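PDB 3NA7: HP0958 from Helicobacter pylori, which probably takes part in flagellar biogenesis, with proposed roles as a chaperone in flagellum export and in post-transcriptional gene regulation. Local coordinates for residues Q117-I120 / K121-E125; L51-E54 / K55-L58. One frame throughout, in Å; residues are numbered along the deposited sequence.

In the fold
The two contacts face each other across the kinked antiparallel coiled-coil hairpin, with centres about 10 Å apart. Contact 2 comes first along the chain, on helix 24-85; contact 1 follows on helix 91-171, after the chain has turned round at the end of the hairpin. Each spans a little over two helical turns and is local to its own helix. Between them, Lys123 NZ meets Glu54 OE1 in a salt bridge of 2.8 Å, while Ile120 CG1 packs on Leu58 CB at 3.8 Å. Apolar and charged contacts thus join the two arms here, in the long coiled coil rather than in the zinc ribbon with its four cysteines.

Contact 1 (Q117-I120 / K121-E125); sequences QNEI and KRKSE
The guanidinium of Arg122 has the backbone oxygen of Asn118 and CB of Lys121 over the same face, the latter 3.9 Å above the plane and offset toward the rim. At its edge, in the plane, sits the carboxylate carbon of Glu125, and NH1 reaches Glu125 OE1 at 2.6 Å in a salt bridge whose hydrogen bond is weak because it is strongly bent. The amide of Asn118 runs alongside the arginine and points the same way, its plane turned 34° from the guanidinium; OD1 stays 3.9 Å from NH2. Bends at chi2 (-31°) and chi3 fold the chain back, bringing NE of Arg122 to 3.5 Å from Asn118 O. All of this belongs to helix 91-171, the second arm of the antiparallel coiled-coil hairpin, where backbone bonds run from each residue of 121-124 to the one four places earlier. Ile120 O takes part twice: it accepts the backbone N-H of Ser124 at 3.0 Å, in the carbonyl plane, and a weak bond from Ser124 OG at 3.4 Å. With OG beside its own backbone N (chi1 -64°), the hydroxyl is turned back toward that carbonyl, and it is also weakly bonded to Lys55 of the other arm. The side chain of Ile120 packs against Leu58 and Lys59 of helix 24-85. Lys123 lays CG on Glu119 O, but its ammonium stays 4.8 Å from Glu119 OE1 and is instead salt-bridged to Glu54 across the hairpin.

Contact 2 (L51-E54 / K55-L58); sequences LEEE and KLAL
Glu52 and Lys55, three residues apart on helix 24-85, form a salt bridge in which NZ lies 3.0 Å from OE1, on the syn side and 18° out of the carboxylate plane. A water closes the pair into a small ring: it donates to Glu52 OE2 at 2.6 Å and accepts from Lys55 NZ at 2.8 Å. The Gln127 amide, from helix 91-171, spans the salt bridge as well, its OE1 accepting from Lys55 NZ and its NE2 donating to Glu52 OE1. Both side chains bend to meet. Glu52 sets out with CG anti to the backbone N and then turns at chi2 (68°), directing its carboxylate toward the ammonium of Lys55; Lys55 runs back over the preceding turn, with CG only 3.3 Å from Leu51 O, and turns at chi3 (65°) to reach the acid. Away from this pair, Leu56 CD1 touches Glu53 OE2 at 3.6 Å, their side chains crossing at a slant, and Leu58 lays CG over Glu54 O at 3.3 Å. Underneath, four backbone bonds from residues 55-58 to residues 51-54 hold the spacing of a regular alpha-helix.

The next shell comes largely from helix 91-171, the other arm of the coiled-coil hairpin: Leu51 packs on Lys126 and Leu130, and Leu58 on Leu116. Glu54 OE2 is held on its own helix by Asn50. The Lys55 ammonium, on a buried residue, is therefore gripped by a carboxylate, a water and an amide oxygen, a setting that would probably favour its charged form and offset the cost of placing it between two helices.

Contact 1 (Q117-I120 / K121-E125)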
loop_
_atom_site.group_PDB
_atom_site.type_symbol
_atom_site.label_atom_id
_atom_site.label_comp_id
_atom_site.label_asym_id
_atom_site.label_seq_id
_atom_site.Cartn_x
_atom_site.Cartn_y
_atom_site.Cartn_z
ATOM N N GLN A 117 26.308 -19.357 11.985
ATOM C CA GLN A 117 25.485 -20.512 11.678
ATOM C C GLN A 117 24.182 -20.515 12.476
ATOM O O GLN A 117 23.136 -20.843 11.921
ATOM C CB GLN A 117 26.268 -21.816 11.838
ATOM C CG GLN A 117 26.925 -22.189 10.528
ATOM C CD GLN A 117 28.100 -23.114 10.661
ATOM O OE1 GLN A 117 28.389 -23.626 11.742
ATOM N NE2 GLN A 117 28.787 -23.354 9.542
ATOM N N ASN A 118 24.238 -20.120 13.749
ATOM C CA ASN A 118 23.018 -19.963 14.546
ATOM C C ASN A 118 22.063 -18.912 13.992
ATOM O O ASN A 118 20.862 -19.125 13.995
ATOM C CB ASN A 118 23.300 -19.701 16.034
ATOM C CG ASN A 118 23.752 -20.961 16.779
ATOM O OD1 ASN A 118 23.590 -22.077 16.281
ATOM N ND2 ASN A 118 24.322 -20.785 17.983
ATOM N N GLU A 119 22.596 -17.788 13.513
ATOM C CA GLU A 119 21.766 -16.719 12.956
ATOM C C GLU A 119 21.128 -17.220 11.648
ATOM O O GLU A 119 19.945 -17.005 11.420
ATOM C CB GLU A 119 22.615 -15.468 12.716
ATOM C CG GLU A 119 21.861 -14.159 12.581
ATOM C CD GLU A 119 22.788 -12.931 12.550
ATOM O OE1 GLU A 119 22.338 -11.866 12.060
ATOM O OE2 GLU A 119 23.959 -13.021 13.012
ATOM N N ILE A 120 21.918 -17.906 10.823
ATOM C CA ILE A 120 21.443 -18.493 9.585
ATOM C C ILE A 120 20.237 -19.406 9.862
ATOM O O ILE A 120 19.173 -19.245 9.247
ATOM C CB ILE A 120 22.557 -19.274 8.882
ATOM C CG1 ILE A 120 23.572 -18.328 8.255
ATOM C CG2 ILE A 120 21.996 -20.241 7.789
ATOM C CD1 ILE A 120 24.922 -19.008 7.950
ATOM N N LYS A 121 20.398 -20.326 10.810
ATOM C CA LYS A 121 19.346 -21.245 11.216
ATOM C C LYS A 121 18.050 -20.531 11.648
ATOM O O LYS A 121 16.953 -20.969 11.270
ATOM C CB LYS A 121 19.871 -22.118 12.345
ATOM C CG LYS A 121 19.325 -23.523 12.435
ATOM C CD LYS A 121 20.368 -24.457 13.115
ATOM C CE LYS A 121 19.824 -25.875 13.348
ATOM N NZ LYS A 121 19.020 -26.024 14.608
ATOM N N ARG A 122 18.162 -19.451 12.430
ATOM C CA ARG A 122 16.979 -18.696 12.874
ATOM C C ARG A 122 16.237 -18.107 11.685
ATOM O O ARG A 122 15.007 -18.032 11.685
ATOM C CB ARG A 122 17.287 -17.575 13.887
ATOM C CG ARG A 122 17.830 -17.985 15.278
ATOM C CD ARG A 122 17.341 -19.371 15.799
ATOM N NE ARG A 122 18.469 -20.130 16.370
ATOM C CZ ARG A 122 18.649 -21.454 16.286
ATOM N NH1 ARG A 122 17.770 -22.229 15.661
ATOM N NH2 ARG A 122 19.728 -22.008 16.835
ATOM N N LYS A 123 16.988 -17.675 10.686
ATOM C CA LYS A 123 16.387 -17.113 9.492
ATOM C C LYS A 123 15.669 -18.189 8.694
ATOM O O LYS A 123 14.597 -17.921 8.177
ATOM C CB LYS A 123 17.413 -16.359 8.638
ATOM C CG LYS A 123 17.923 -15.052 9.328
ATOM C CD LYS A 123 18.788 -14.205 8.392
ATOM C CE LYS A 123 19.376 -12.978 9.101
ATOM N NZ LYS A 123 18.371 -11.907 9.396
ATOM N N SER A 124 16.252 -19.390 8.607
ATOM C CA SER A 124 15.638 -20.519 7.908
ATOM C C SER A 124 14.355 -20.982 8.622
ATOM O O SER A 124 13.386 -21.370 7.956
ATOM C CB SER A 124 16.610 -21.699 7.777
ATOM O OG SER A 124 17.724 -21.358 6.978
ATOM N N GLU A 125 14.358 -20.944 9.964
ATOM C CA GLU A 125 13.138 -21.187 10.737
ATOM C C GLU A 125 12.067 -20.148 10.437
ATOM O O GLU A 125 10.892 -20.496 10.285
ATOM C CB GLU A 125 13.408 -21.215 12.240
ATOM C CG GLU A 125 14.003 -22.503 12.739
ATOM C CD GLU A 125 14.763 -22.339 14.070
ATOM O OE1 GLU A 125 15.765 -23.065 14.257
ATOM O OE2 GLU A 125 14.378 -21.488 14.915
#

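Contact 2 (L51-E54 / K55-L58)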
loop_
_atom_site.group_PDB
_atom_site.type_symbol
_atom_site.label_atom_id
_atom_site.label_comp_id
_atom_site.label_asym_id
_atom_site.label_seq_id
_atom_site.Cartn_x
_atom_site.Cartn_y
_atom_site.Cartn_z
ATOM N N LEU A 51 15.077 -12.561 3.566
ATOM C CA LEU A 51 15.800 -13.447 4.452
ATOM C C LEU A 51 16.810 -14.341 3.720
ATOM O O LEU A 51 17.831 -14.688 4.306
ATOM C CB LEU A 51 14.861 -14.305 5.274
ATOM C CG LEU A 51 14.064 -13.661 6.389
ATOM C CD1 LEU A 51 12.869 -14.578 6.725
ATOM C CD2 LEU A 51 14.933 -13.407 7.614
ATOM N N GLU A 52 16.550 -14.701 2.461
ATOM C CA GLU A 52 17.532 -15.489 1.715
ATOM C C GLU A 52 18.763 -14.670 1.344
ATOM O O GLU A 52 19.864 -15.194 1.397
ATOM C CB GLU A 52 16.954 -16.190 0.477
ATOM C CG GLU A 52 17.901 -17.281 -0.118
ATOM C CD GLU A 52 18.094 -18.530 0.784
ATOM O OE1 GLU A 52 17.336 -18.717 1.751
ATOM O OE2 GLU A 52 19.010 -19.343 0.519
ATOM N N GLU A 53 18.587 -13.402 0.985
ATOM C CA GLU A 53 19.746 -12.520 0.767
ATOM C C GLU A 53 20.572 -12.349 2.054
ATOM O O GLU A 53 21.806 -12.364 2.006
ATOM C CB GLU A 53 19.346 -11.162 0.191
ATOM C CG GLU A 53 18.804 -11.193 -1.245
ATOM C CD GLU A 53 19.732 -11.914 -2.238
ATOM O OE1 GLU A 53 20.734 -11.299 -2.689
ATOM O OE2 GLU A 53 19.447 -13.094 -2.582
ATOM N N GLU A 54 19.911 -12.215 3.201
ATOM C CA GLU A 54 20.657 -12.094 4.452
ATOM C C GLU A 54 21.404 -13.370 4.809
ATOM O O GLU A 54 22.511 -13.309 5.321
ATOM C CB GLU A 54 19.773 -11.634 5.601
ATOM C CG GLU A 54 19.265 -10.248 5.375
ATOM C CD GLU A 54 18.009 -9.920 6.143
ATOM O OE1 GLU A 54 17.541 -10.740 6.973
ATOM O OE2 GLU A 54 17.484 -8.819 5.894
ATOM N N LYS A 55 20.804 -14.525 4.527
ATOM C CA LYS A 55 21.497 -15.793 4.749
ATOM C C LYS A 55 22.724 -15.939 3.817
ATOM O O LYS A 55 23.759 -16.482 4.208
ATOM C CB LYS A 55 20.556 -16.985 4.601
ATOM C CG LYS A 55 19.499 -17.147 5.671
ATOM C CD LYS A 55 18.336 -18.066 5.140
ATOM C CE LYS A 55 18.832 -19.508 4.870
ATOM N NZ LYS A 55 17.843 -20.350 4.165
ATOM N N LEU A 56 22.617 -15.429 2.602
ATOM C CA LEU A 56 23.740 -15.456 1.680
ATOM C C LEU A 56 24.940 -14.637 2.168
ATOM O O LEU A 56 26.081 -15.111 2.118
ATOM C CB LEU A 56 23.312 -15.019 0.277
ATOM C CG LEU A 56 22.779 -16.114 -0.653
ATOM C CD1 LEU A 56 21.882 -15.550 -1.777
ATOM C CD2 LEU A 56 23.960 -16.916 -1.250
ATOM N N ALA A 57 24.676 -13.426 2.647
ATOM C CA ALA A 57 25.725 -12.554 3.185
ATOM C C ALA A 57 26.381 -13.215 4.375
ATOM O O ALA A 57 27.606 -13.193 4.516
ATOM C CB ALA A 57 25.152 -11.169 3.567
ATOM N N LEU A 58 25.569 -13.831 5.227
ATOM C CA LEU A 58 26.093 -14.508 6.402
ATOM C C LEU A 58 26.933 -15.726 6.048
ATOM O O LEU A 58 27.927 -16.024 6.709
ATOM C CB LEU A 58 24.970 -14.904 7.338
ATOM C CG LEU A 58 24.242 -13.808 8.100
ATOM C CD1 LEU A 58 22.984 -14.414 8.708
ATOM C CD2 LEU A 58 25.123 -13.199 9.199
HETATM O O HOH W 1 18.950 -21.550 1.930
#